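Uncharacterized protein GEBA250068378 (Sulfurospirillum deleyianum, PDB 3NKG) is of unknown function, a DUF5625-domain protein built largely of antiparallel beta sheet. Local coordinates at residues Ser18-Ser29 and Leu140-Asn151. Residues are numbered along the deposited sequence; the frame is centred on the assembly and turned at random.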
ATOM      1  N   SER A  18       9.298  -3.986  11.349  0.71 28.55           N
ATOM      2  CA  SER A  18       8.805  -5.287  10.917  0.71 28.34           C
ATOM      3  C   SER A  18       9.221  -5.519   9.463  0.71 30.49           C
ATOM      4  O   SER A  18       8.960  -4.681   8.591  0.71 26.53           O
ATOM      5  CB  SER A  18       7.284  -5.403  11.079  0.71 28.18           C
ATOM      6  OG  SER A  18       6.581  -4.728  10.049  0.71 28.96           O
ATOM      7  N   VAL A  19       9.869  -6.659   9.214  1.00 27.94           N
ATOM      8  CA  VAL A  19      10.366  -7.014   7.880  1.00 27.33           C
ATOM      9  C   VAL A  19       9.750  -8.327   7.394  1.00 35.07           C
ATOM     10  O   VAL A  19       9.620  -9.267   8.175  1.00 32.86           O
ATOM     11  CB  VAL A  19      11.905  -7.179   7.891  1.00 28.28           C
ATOM     12  CG1 VAL A  19      12.439  -7.705   6.511  1.00 27.49           C
ATOM     13  CG2 VAL A  19      12.571  -5.871   8.272  1.00 28.59           C
ATOM     14  N   VAL A  20       9.359  -8.369   6.116  1.00 28.85           N
ATOM     15  CA  VAL A  20       8.974  -9.604   5.461  1.00 30.61           C
ATOM     16  C   VAL A  20       9.718  -9.736   4.134  1.00 33.92           C
ATOM     17  O   VAL A  20       9.890  -8.765   3.409  1.00 27.10           O
ATOM     18  CB  VAL A  20       7.457  -9.662   5.210  1.00 31.29           C
ATOM     19  CG1 VAL A  20       7.103 -10.950   4.487  1.00 38.18           C
ATOM     20  CG2 VAL A  20       6.726  -9.585   6.522  1.00 37.04           C
ATOM     21  N   GLU A  21      10.172 -10.947   3.824  1.00 35.72           N
ATOM     22  CA  GLU A  21      10.945 -11.184   2.613  1.00 38.39           C
ATOM     23  C   GLU A  21      10.335 -12.360   1.843  1.00 38.93           C
ATOM     24  O   GLU A  21      10.154 -13.435   2.403  1.00 42.53           O
ATOM     25  CB  GLU A  21      12.395 -11.479   3.009  1.00 37.65           C
ATOM     26  CG  GLU A  21      13.413 -11.408   1.911  1.00 46.23           C
ATOM     27  CD  GLU A  21      14.839 -11.460   2.453  1.00 55.08           C
ATOM     28  OE1 GLU A  21      15.253 -10.501   3.143  1.00 59.00           O
ATOM     29  OE2 GLU A  21      15.551 -12.452   2.181  1.00 54.76           O
ATOM     30  N   LYS A  22       9.977 -12.160   0.580  1.00 30.48           N
ATOM     31  CA  LYS A  22       9.502 -13.288  -0.220  1.00 39.40           C
ATOM     32  C   LYS A  22      10.047 -13.312  -1.644  1.00 36.45           C
ATOM     33  O   LYS A  22      10.314 -12.265  -2.239  1.00 36.24           O
ATOM     34  CB  LYS A  22       7.975 -13.366  -0.221  1.00 58.28           C
ATOM     35  CG  LYS A  22       7.420 -13.834   1.113  1.00 76.04           C
ATOM     36  CD  LYS A  22       5.921 -13.620   1.229  1.00 86.51           C
ATOM     37  CE  LYS A  22       5.463 -13.802   2.673  1.00 90.49           C
ATOM     38  NZ  LYS A  22       3.989 -13.644   2.836  1.00 92.89           N
ATOM     39  N   GLU A  23      10.233 -14.517  -2.174  1.00 25.69           N
ATOM     40  CA  GLU A  23      10.605 -14.673  -3.563  1.00 29.49           C
ATOM     41  C   GLU A  23       9.362 -14.464  -4.410  1.00 29.81           C
ATOM     42  O   GLU A  23       8.269 -14.895  -4.067  1.00 31.96           O
ATOM     43  CB  GLU A  23      11.207 -16.047  -3.841  1.00 32.40           C
ATOM     44  CG  GLU A  23      11.573 -16.241  -5.301  1.00 43.79           C
ATOM     45  CD  GLU A  23      12.271 -17.572  -5.562  1.00 56.62           C
ATOM     46  OE1 GLU A  23      12.982 -18.073  -4.653  1.00 53.96           O
ATOM     47  OE2 GLU A  23      12.102 -18.115  -6.679  1.00 58.89           O
ATOM     48  N   VAL A  24       9.555 -13.791  -5.525  1.00 27.59           N
ATOM     49  CA  VAL A  24       8.468 -13.364  -6.343  1.00 26.64           C
ATOM     50  C   VAL A  24       8.819 -13.676  -7.784  1.00 31.17           C
ATOM     51  O   VAL A  24       9.893 -13.299  -8.267  1.00 35.19           O
ATOM     52  CB  VAL A  24       8.277 -11.836  -6.197  1.00 25.01           C
ATOM     53  CG1 VAL A  24       7.420 -11.305  -7.338  1.00 22.46           C
ATOM     54  CG2 VAL A  24       7.693 -11.515  -4.826  1.00 27.19           C
ATOM     55  N   LYS A  25       7.900 -14.345  -8.472  1.00 33.69           N
ATOM     56  CA  LYS A  25       8.112 -14.705  -9.858  1.00 34.55           C
ATOM     57  C   LYS A  25       7.274 -13.831 -10.768  1.00 33.68           C
ATOM     58  O   LYS A  25       6.056 -13.823 -10.675  1.00 39.41           O
ATOM     59  CB  LYS A  25       7.799 -16.187 -10.077  1.00 43.61           C
ATOM     60  CG  LYS A  25       8.143 -16.698 -11.477  1.00 57.12           C
ATOM     61  CD  LYS A  25       8.145 -18.224 -11.525  1.00 67.24           C
ATOM     62  CE  LYS A  25       8.490 -18.759 -12.910  1.00 73.75           C
ATOM     63  NZ  LYS A  25       8.502 -20.261 -12.940  1.00 77.82           N
ATOM     64  N   ILE A  26       7.941 -13.084 -11.640  1.00 32.69           N
ATOM     65  CA  ILE A  26       7.277 -12.300 -12.671  1.00 31.04           C
ATOM     66  C   ILE A  26       7.208 -13.105 -13.981  1.00 36.56           C
ATOM     67  O   ILE A  26       8.251 -13.439 -14.563  1.00 30.12           O
ATOM     68  CB  ILE A  26       8.023 -10.974 -12.917  1.00 26.21           C
ATOM     69  CG1 ILE A  26       8.168 -10.183 -11.600  1.00 23.61           C
ATOM     70  CG2 ILE A  26       7.329 -10.160 -13.995  1.00 29.11           C
ATOM     71  CD1 ILE A  26       6.833  -9.728 -10.959  1.00 22.69           C
ATOM     72  N   GLU A  27       5.986 -13.382 -14.444  1.00 39.47           N
ATOM     73  CA  GLU A  27       5.733 -14.211 -15.625  1.00 45.40           C
ATOM     74  C   GLU A  27       5.767 -13.409 -16.921  1.00 46.92           C
ATOM     75  O   GLU A  27       6.007 -13.961 -17.993  1.00 46.82           O
ATOM     76  CB  GLU A  27       4.357 -14.891 -15.539  1.00 55.22           C
ATOM     77  CG  GLU A  27       3.913 -15.339 -14.148  1.00 70.02           C
ATOM     78  CD  GLU A  27       4.530 -16.661 -13.706  1.00 82.39           C
ATOM     79  OE1 GLU A  27       5.413 -17.194 -14.421  1.00 83.84           O
ATOM     80  OE2 GLU A  27       4.127 -17.166 -12.633  1.00 86.52           O
ATOM     81  N   GLU A  28       5.485 -12.115 -16.830  1.00 38.55           N
ATOM     82  CA  GLU A  28       5.369 -11.289 -18.018  1.00 35.83           C
ATOM     83  C   GLU A  28       6.159 -10.018 -17.802  1.00 41.54           C
ATOM     84  O   GLU A  28       6.030  -9.365 -16.746  1.00 40.36           O
ATOM     85  CB  GLU A  28       3.890 -10.964 -18.288  1.00 48.07           C
ATOM     86  CG  GLU A  28       3.587 -10.332 -19.657  1.00 62.21           C
ATOM     87  CD  GLU A  28       2.086 -10.072 -19.891  1.00 72.54           C
ATOM     88  OE1 GLU A  28       1.244 -10.842 -19.367  1.00 72.53           O
ATOM     89  OE2 GLU A  28       1.750  -9.097 -20.604  1.00 75.75           O
ATOM     90  N   SER A  29       6.985  -9.666 -18.785  1.00 31.57           N
ATOM     91  CA  SER A  29       7.660  -8.380 -18.755  1.00 36.15           C
ATOM     92  C   SER A  29       6.610  -7.294 -18.950  1.00 36.15           C
ATOM     93  O   SER A  29       6.073  -7.126 -20.049  1.00 39.14           O
ATOM     94  CB  SER A  29       8.736  -8.298 -19.852  1.00 35.36           C
ATOM     95  OG  SER A  29       9.740  -9.273 -19.633  1.00 38.90           O
ATOM     96  N   LEU A 140       8.880  -4.486 -14.391  1.00 30.15           N
ATOM     97  CA  LEU A 140       9.699  -5.673 -14.094  1.00 27.61           C
ATOM     98  C   LEU A 140       9.738  -6.612 -15.303  1.00 37.35           C
ATOM     99  O   LEU A 140       8.701  -6.868 -15.934  1.00 31.90           O
ATOM    100  CB  LEU A 140       9.128  -6.429 -12.887  1.00 28.67           C
ATOM    101  CG  LEU A 140       9.079  -5.585 -11.595  1.00 33.17           C
ATOM    102  CD1 LEU A 140       8.152  -6.184 -10.527  1.00 32.95           C
ATOM    103  CD2 LEU A 140      10.472  -5.406 -11.051  1.00 31.71           C
ATOM    104  N   ASP A 141      10.931  -7.106 -15.629  1.00 31.32           N
ATOM    105  CA  ASP A 141      11.072  -8.114 -16.655  1.00 34.54           C
ATOM    106  C   ASP A 141      10.731  -9.481 -16.082  1.00 27.97           C
ATOM    107  O   ASP A 141      10.845  -9.722 -14.867  1.00 25.61           O
ATOM    108  CB  ASP A 141      12.500  -8.117 -17.211  1.00 34.16           C
ATOM    109  CG  ASP A 141      12.809  -6.859 -17.987  1.00 46.87           C
ATOM    110  OD1 ASP A 141      11.840  -6.148 -18.378  1.00 46.09           O
ATOM    111  OD2 ASP A 141      14.015  -6.576 -18.192  1.00 49.71           O
ATOM    112  N   LYS A 142      10.301 -10.371 -16.966  0.51 31.08           N
ATOM    113  CA  LYS A 142      10.072 -11.763 -16.619  0.51 34.20           C
ATOM    114  C   LYS A 142      11.295 -12.283 -15.891  0.51 32.79           C
ATOM    115  O   LYS A 142      12.417 -12.061 -16.319  0.51 34.01           O
ATOM    116  CB  LYS A 142       9.846 -12.599 -17.884  0.51 36.31           C
ATOM    117  CG  LYS A 142       8.873 -11.985 -18.866  0.51 39.97           C
ATOM    118  CD  LYS A 142       8.474 -12.972 -19.951  0.51 47.35           C
ATOM    119  CE  LYS A 142       7.275 -12.462 -20.743  0.51 54.98           C
ATOM    120  NZ  LYS A 142       6.568 -13.566 -21.468  0.51 61.99           N
ATOM    121  N   GLY A 143      11.078 -12.969 -14.781  1.00 33.60           N
ATOM    122  CA  GLY A 143      12.176 -13.488 -14.007  1.00 32.01           C
ATOM    123  C   GLY A 143      11.803 -13.718 -12.565  1.00 31.21           C
ATOM    124  O   GLY A 143      10.630 -13.703 -12.208  1.00 30.54           O
ATOM    125  N   LYS A 144      12.825 -13.914 -11.735  1.00 32.00           N
ATOM    126  CA  LYS A 144      12.650 -14.203 -10.324  1.00 27.70           C
ATOM    127  C   LYS A 144      13.287 -13.098  -9.505  1.00 24.21           C
ATOM    128  O   LYS A 144      14.372 -12.622  -9.845  1.00 23.81           O
ATOM    129  CB  LYS A 144      13.315 -15.534  -9.970  1.00 39.58           C
ATOM    130  CG  LYS A 144      12.448 -16.452  -9.112  1.00 59.13           C
ATOM    131  CD  LYS A 144      12.230 -17.827  -9.763  1.00 65.98           C
ATOM    132  CE  LYS A 144      13.477 -18.715  -9.683  1.00 70.51           C
ATOM    133  NZ  LYS A 144      13.260 -20.065 -10.311  1.00 70.56           N
ATOM    134  N   TYR A 145      12.619 -12.714  -8.415  1.00 23.54           N
ATOM    135  CA  TYR A 145      13.058 -11.597  -7.578  1.00 24.96           C
ATOM    136  C   TYR A 145      12.884 -11.907  -6.088  1.00 28.83           C
ATOM    137  O   TYR A 145      12.032 -12.718  -5.704  1.00 35.91           O
ATOM    138  CB  TYR A 145      12.244 -10.330  -7.919  1.00 21.49           C
ATOM    139  CG  TYR A 145      12.355  -9.916  -9.366  1.00 26.27           C
ATOM    140  CD1 TYR A 145      11.488 -10.443 -10.332  1.00 24.71           C
ATOM    141  CD2 TYR A 145      13.331  -9.010  -9.775  1.00 23.95           C
ATOM    142  CE1 TYR A 145      11.582 -10.063 -11.653  1.00 25.47           C
ATOM    143  CE2 TYR A 145      13.442  -8.630 -11.098  1.00 27.51           C
ATOM    144  CZ  TYR A 145      12.563  -9.162 -12.036  1.00 28.26           C
ATOM    145  OH  TYR A 145      12.680  -8.808 -13.356  1.00 31.11           O
ATOM    146  N   ILE A 146      13.694 -11.265  -5.255  1.00 25.84           N
ATOM    147  CA  ILE A 146      13.438 -11.237  -3.823  1.00 23.52           C
ATOM    148  C   ILE A 146      12.929  -9.851  -3.442  1.00 28.08           C
ATOM    149  O   ILE A 146      13.625  -8.843  -3.631  1.00 26.36           O
ATOM    150  CB  ILE A 146      14.702 -11.545  -3.020  1.00 26.09           C
ATOM    151  CG1 ILE A 146      15.267 -12.918  -3.447  1.00 28.51           C
ATOM    152  CG2 ILE A 146      14.426 -11.467  -1.512  1.00 25.65           C
ATOM    153  CD1 ILE A 146      14.238 -13.991  -3.444  1.00 31.43           C
ATOM    154  N   PHE A 147      11.712  -9.803  -2.906  1.00 20.51           N
ATOM    155  CA  PHE A 147      11.169  -8.569  -2.378  1.00 23.50           C
ATOM    156  C   PHE A 147      11.316  -8.562  -0.867  1.00 23.18           C
ATOM    157  O   PHE A 147      10.908  -9.490  -0.183  1.00 26.03           O
ATOM    158  CB  PHE A 147       9.696  -8.462  -2.736  1.00 24.80           C
ATOM    159  CG  PHE A 147       9.431  -7.926  -4.114  1.00 28.33           C
ATOM    160  CD1 PHE A 147       9.761  -8.669  -5.244  1.00 29.82           C
ATOM    161  CD2 PHE A 147       8.829  -6.678  -4.280  1.00 26.91           C
ATOM    162  CE1 PHE A 147       9.509  -8.175  -6.527  1.00 29.09           C
ATOM    163  CE2 PHE A 147       8.569  -6.178  -5.541  1.00 30.78           C
ATOM    164  CZ  PHE A 147       8.905  -6.929  -6.676  1.00 30.16           C
ATOM    165  N   ARG A 148      11.902  -7.506  -0.341  1.00 23.69           N
ATOM    166  CA  ARG A 148      11.955  -7.328   1.095  1.00 23.67           C
ATOM    167  C   ARG A 148      11.152  -6.071   1.415  1.00 27.35           C
ATOM    168  O   ARG A 148      11.370  -5.019   0.818  1.00 25.82           O
ATOM    169  CB  ARG A 148      13.402  -7.183   1.542  1.00 22.81           C
ATOM    170  CG  ARG A 148      13.580  -6.978   3.018  1.00 22.73           C
ATOM    171  CD  ARG A 148      15.043  -6.715   3.318  1.00 25.66           C
ATOM    172  NE  ARG A 148      15.200  -6.083   4.616  1.00 40.24           N
ATOM    173  CZ  ARG A 148      15.843  -6.623   5.643  1.00 56.32           C
ATOM    174  NH1 ARG A 148      15.934  -5.949   6.789  1.00 56.85           N
ATOM    175  NH2 ARG A 148      16.402  -7.826   5.523  1.00 60.44           N
ATOM    176  N   ILE A 149      10.204  -6.197   2.337  1.00 23.87           N
ATOM    177  CA  ILE A 149       9.317  -5.089   2.675  1.00 22.63           C
ATOM    178  C   ILE A 149       9.418  -4.829   4.171  1.00 24.17           C
ATOM    179  O   ILE A 149       9.194  -5.730   4.975  1.00 26.63           O
ATOM    180  CB  ILE A 149       7.840  -5.358   2.302  1.00 20.45           C
ATOM    181  CG1 ILE A 149       7.700  -5.691   0.816  1.00 28.66           C
ATOM    182  CG2 ILE A 149       6.966  -4.103   2.658  1.00 18.73           C
ATOM    183  CD1 ILE A 149       7.714  -7.186   0.497  1.00 32.84           C
ATOM    184  N   GLU A 150       9.789  -3.600   4.524  1.00 18.11           N
ATOM    185  CA  GLU A 150       9.985  -3.215   5.903  1.00 16.47           C
ATOM    186  C   GLU A 150       9.052  -2.059   6.244  1.00 24.47           C
ATOM    187  O   GLU A 150       9.013  -1.040   5.545  1.00 23.39           O
ATOM    188  CB  GLU A 150      11.446  -2.805   6.153  1.00 20.42           C
ATOM    189  CG  GLU A 150      11.672  -2.143   7.529  1.00 25.33           C
ATOM    190  CD  GLU A 150      13.157  -1.969   7.918  1.00 40.95           C
ATOM    191  OE1 GLU A 150      14.049  -2.221   7.078  1.00 36.95           O
ATOM    192  OE2 GLU A 150      13.434  -1.582   9.085  1.00 44.01           O
ATOM    193  N   ASN A 151       8.275  -2.250   7.303  1.00 23.65           N
ATOM    194  CA  ASN A 151       7.454  -1.192   7.873  1.00 27.02           C
ATOM    195  C   ASN A 151       8.304  -0.381   8.851  1.00 22.43           C
ATOM    196  O   ASN A 151       8.785  -0.905   9.865  1.00 23.80           O
ATOM    197  CB  ASN A 151       6.223  -1.781   8.579  1.00 20.68           C
ATOM    198  CG  ASN A 151       5.400  -0.729   9.275  1.00 26.16           C
ATOM    199  OD1 ASN A 151       4.867   0.191   8.634  1.00 26.63           O
ATOM    200  ND2 ASN A 151       5.304  -0.836  10.600  1.00 24.49           N
TER
HETATM  201  O   HOH W   1       6.873  -5.648   6.708  1.00 34.91           O
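V19 lays its CG1 methyl over the centre of one face of the R148 guanidinium, 3.7 Å from CZ. At the edge of the same group comes E21, whose OE1 stands 3.8 Å from R148 NH2 in a long salt bridge, the carboxylate plane turned 43° from that of the guanidinium. R148 reaches both because its chain runs extended from CG to NE, with CG anti to the backbone N (chi1 179°). Were R148 replaced by an alanine, the E21 carboxylate would probably lose this charged mate and V19 CG1 the flat group it lies on. On the same face of the sheet as R148, E21 CG also rests on I146 CG2, the aliphatic stem of E21 against the methyl branch of I146.

Strands 18-26 and 143-151 pair antiparallel in a four-stranded sheet in which 18-26 is an outermost strand. The face bearing V24 and F147 turns toward strands 7-11 and 163-169 of the other four-stranded sheet, and apolar residues suit this part of it: V24 CG2 meets F147 CD1 at 3.5 Å, and both side chains touch I167. I26 crosses Y145 at about a right angle, bringing CG1 to 3.4 Å from ring carbon CE1, while Y145 OH donates to D141 O. A side chain at G143 would collide with the carbonyl O of K142, which is why glycine suits the place. Just before it, K142 N gives S29 OG a nearly straight hydrogen bond (2.9 Å, 173°).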